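Local coordinates for polyketide synthase/nonribosomal peptide synthetase hybrid RzxB (PDB 5IL6), which probably dehydrates beta-hydroxyacyl intermediates during rhizoxin assembly, through the double-hotdog dehydratase domain of a trans-AT polyketide synthase, at residues 189-194 against 204-209. Sequence-based numbering, arbitrary orientation.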
ATOM      1  N   ILE A 189      -5.215   3.411  13.294  1.00 27.23           N
ATOM      2  CA  ILE A 189      -3.943   3.899  12.782  1.00 28.26           C
ATOM      3  C   ILE A 189      -4.038   5.409  12.621  1.00 29.63           C
ATOM      4  O   ILE A 189      -5.124   5.962  12.418  1.00 28.87           O
ATOM      5  CB  ILE A 189      -3.569   3.223  11.443  1.00 26.21           C
ATOM      6  CG1 ILE A 189      -4.630   3.517  10.375  1.00 27.05           C
ATOM      7  CG2 ILE A 189      -3.416   1.721  11.639  1.00 22.58           C
ATOM      8  CD1 ILE A 189      -4.269   3.024   8.983  1.00 27.73           C
ATOM      9  N   ALA A 190      -2.895   6.078  12.736  1.00 29.48           N
ATOM     10  CA  ALA A 190      -2.848   7.520  12.542  1.00 30.33           C
ATOM     11  C   ALA A 190      -1.407   7.930  12.287  1.00 29.95           C
ATOM     12  O   ALA A 190      -0.474   7.318  12.812  1.00 30.40           O
ATOM     13  CB  ALA A 190      -3.414   8.276  13.750  1.00 31.08           C
ATOM     14  N   LEU A 191      -1.241   8.997  11.508  1.00 26.97           N
ATOM     15  CA  LEU A 191       0.086   9.518  11.212  1.00 28.39           C
ATOM     16  C   LEU A 191       0.756  10.063  12.466  1.00 31.20           C
ATOM     17  O   LEU A 191       0.103  10.578  13.379  1.00 27.07           O
ATOM     18  CB  LEU A 191       0.009  10.623  10.156  1.00 28.19           C
ATOM     19  CG  LEU A 191      -0.455  10.235   8.753  1.00 32.49           C
ATOM     20  CD1 LEU A 191      -0.636  11.482   7.900  1.00 30.38           C
ATOM     21  CD2 LEU A 191       0.546   9.290   8.108  1.00 33.58           C
ATOM     22  N   GLN A 192       2.084   9.927  12.506  1.00 33.45           N
ATOM     23  CA  GLN A 192       2.857  10.496  13.604  1.00 37.74           C
ATOM     24  C   GLN A 192       2.766  12.017  13.601  1.00 36.43           C
ATOM     25  O   GLN A 192       2.678  12.645  14.663  1.00 40.46           O
ATOM     26  CB  GLN A 192       4.313  10.044  13.498  1.00 43.65           C
ATOM     27  CG  GLN A 192       5.182  10.437  14.677  1.00 47.44           C
ATOM     28  CD  GLN A 192       6.641  10.088  14.460  1.00 48.42           C
ATOM     29  OE1 GLN A 192       7.123  10.051  13.326  1.00 37.77           O
ATOM     30  NE2 GLN A 192       7.354   9.820  15.548  1.00 58.21           N
ATOM     31  N   ASP A 193       2.791  12.626  12.418  1.00 34.70           N
ATOM     32  CA  ASP A 193       2.576  14.063  12.259  1.00 34.33           C
ATOM     33  C   ASP A 193       1.377  14.243  11.339  1.00 31.60           C
ATOM     34  O   ASP A 193       1.509  14.086  10.111  1.00 29.40           O
ATOM     35  CB  ASP A 193       3.813  14.754  11.685  1.00 30.83           C
ATOM     36  CG  ASP A 193       3.622  16.250  11.518  1.00 38.99           C
ATOM     37  OD1 ASP A 193       2.516  16.749  11.816  1.00 38.68           O
ATOM     38  OD2 ASP A 193       4.585  16.930  11.107  1.00 42.33           O
ATOM     39  N   PRO A 194       0.193  14.561  11.866  1.00 30.73           N
ATOM     40  CA  PRO A 194      -0.981  14.691  10.989  1.00 29.47           C
ATOM     41  C   PRO A 194      -0.783  15.665   9.842  1.00 30.36           C
ATOM     42  O   PRO A 194      -1.325  15.445   8.751  1.00 31.46           O
ATOM     43  CB  PRO A 194      -2.079  15.173  11.947  1.00 32.80           C
ATOM     44  CG  PRO A 194      -1.644  14.722  13.294  1.00 40.81           C
ATOM     45  CD  PRO A 194      -0.149  14.753  13.286  1.00 37.54           C
ATOM     46  N   PRO A 204       0.963   6.978   2.243  1.00 19.40           N
ATOM     47  CA  PRO A 204       1.524   5.617   2.149  1.00 21.80           C
ATOM     48  C   PRO A 204       1.776   4.960   3.497  1.00 22.41           C
ATOM     49  O   PRO A 204       1.680   3.731   3.602  1.00 22.01           O
ATOM     50  CB  PRO A 204       2.832   5.828   1.374  1.00 22.95           C
ATOM     51  CG  PRO A 204       3.182   7.262   1.606  1.00 22.73           C
ATOM     52  CD  PRO A 204       1.863   7.980   1.655  1.00 20.89           C
ATOM     53  N   ALA A 205       2.114   5.734   4.528  1.00 24.63           N
ATOM     54  CA  ALA A 205       2.349   5.146   5.844  1.00 25.32           C
ATOM     55  C   ALA A 205       1.059   4.593   6.438  1.00 21.62           C
ATOM     56  O   ALA A 205       1.076   3.566   7.127  1.00 23.30           O
ATOM     57  CB  ALA A 205       2.967   6.182   6.781  1.00 24.98           C
ATOM     58  N   LEU A 206      -0.068   5.262   6.191  1.00 20.65           N
ATOM     59  CA  LEU A 206      -1.347   4.749   6.669  1.00 24.33           C
ATOM     60  C   LEU A 206      -1.765   3.515   5.883  1.00 23.13           C
ATOM     61  O   LEU A 206      -2.293   2.556   6.457  1.00 22.02           O
ATOM     62  CB  LEU A 206      -2.422   5.832   6.577  1.00 29.37           C
ATOM     63  CG  LEU A 206      -2.261   7.041   7.505  1.00 38.95           C
ATOM     64  CD1 LEU A 206      -3.365   8.057   7.255  1.00 44.42           C
ATOM     65  CD2 LEU A 206      -2.253   6.620   8.969  1.00 37.49           C
ATOM     66  N   LEU A 207      -1.551   3.521   4.567  1.00 24.51           N
ATOM     67  CA  LEU A 207      -1.851   2.329   3.785  1.00 22.21           C
ATOM     68  C   LEU A 207      -0.952   1.171   4.199  1.00 23.85           C
ATOM     69  O   LEU A 207      -1.399   0.021   4.265  1.00 19.87           O
ATOM     70  CB  LEU A 207      -1.705   2.622   2.290  1.00 22.08           C
ATOM     71  CG  LEU A 207      -2.043   1.458   1.353  1.00 25.94           C
ATOM     72  CD1 LEU A 207      -3.454   0.939   1.609  1.00 25.26           C
ATOM     73  CD2 LEU A 207      -1.888   1.876  -0.103  1.00 26.55           C
ATOM     74  N   ASP A 208       0.318   1.457   4.488  1.00 23.37           N
ATOM     75  CA  ASP A 208       1.218   0.415   4.970  1.00 21.54           C
ATOM     76  C   ASP A 208       0.785  -0.089   6.341  1.00 21.86           C
ATOM     77  O   ASP A 208       0.759  -1.301   6.583  1.00 22.22           O
ATOM     78  CB  ASP A 208       2.653   0.947   5.005  1.00 24.87           C
ATOM     79  CG  ASP A 208       3.657  -0.100   5.454  1.00 28.85           C
ATOM     80  OD1 ASP A 208       3.784  -1.135   4.769  1.00 26.66           O
ATOM     81  OD2 ASP A 208       4.339   0.127   6.477  1.00 31.35           O
ATOM     82  N   ALA A 209       0.412   0.826   7.242  1.00 20.59           N
ATOM     83  CA  ALA A 209      -0.047   0.420   8.567  1.00 22.38           C
ATOM     84  C   ALA A 209      -1.310  -0.424   8.478  1.00 22.69           C
ATOM     85  O   ALA A 209      -1.484  -1.378   9.246  1.00 25.41           O
ATOM     86  CB  ALA A 209      -0.291   1.652   9.437  1.00 23.31           C
TER
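Leu206 reaches from the helix to the end of strand 184-190 and the first residue beyond it, touching Ile189, Ala190 and Leu191 in turn, a compact example of how one leucine seats a helix on a sheet. Its CB lies 4.1 Å from Ile189 CD1. With CG anti to the carbonyl carbon (chi1 -67°), the fork turns to Leu191, whose CD2 is 3.6 Å from Leu206 CG; the two leucines cross at about a right angle. One branch, Leu206 CD1, rests 3.9 Å from Leu191 CG. The other, CD2, comes nearest to backbone, 3.6 Å from Leu191 N, with the Ile189 and Leu191 side chains just beyond. An alanine here would remove the fork and is likely to open a gap between the helix and the Ala190-Leu191 backbone, with Leu191 CD2 losing the group it packs on. Ile189 CD1 also sits tightly against the backbone carbonyl, 3.2 Å from Leu206 O. Flanking contacts widen the apolar seam: Ile189 CG2 meets Ala209 CB at 3.8 Å, and Leu191 CD2 approaches Ala205 CB. Leu206 and Ile189 also pack on Leu247 of the adjacent strand 246-254, while Leu207 turns to helix 53-67; helix 204-212 is therefore held between sheet and neighbouring helix.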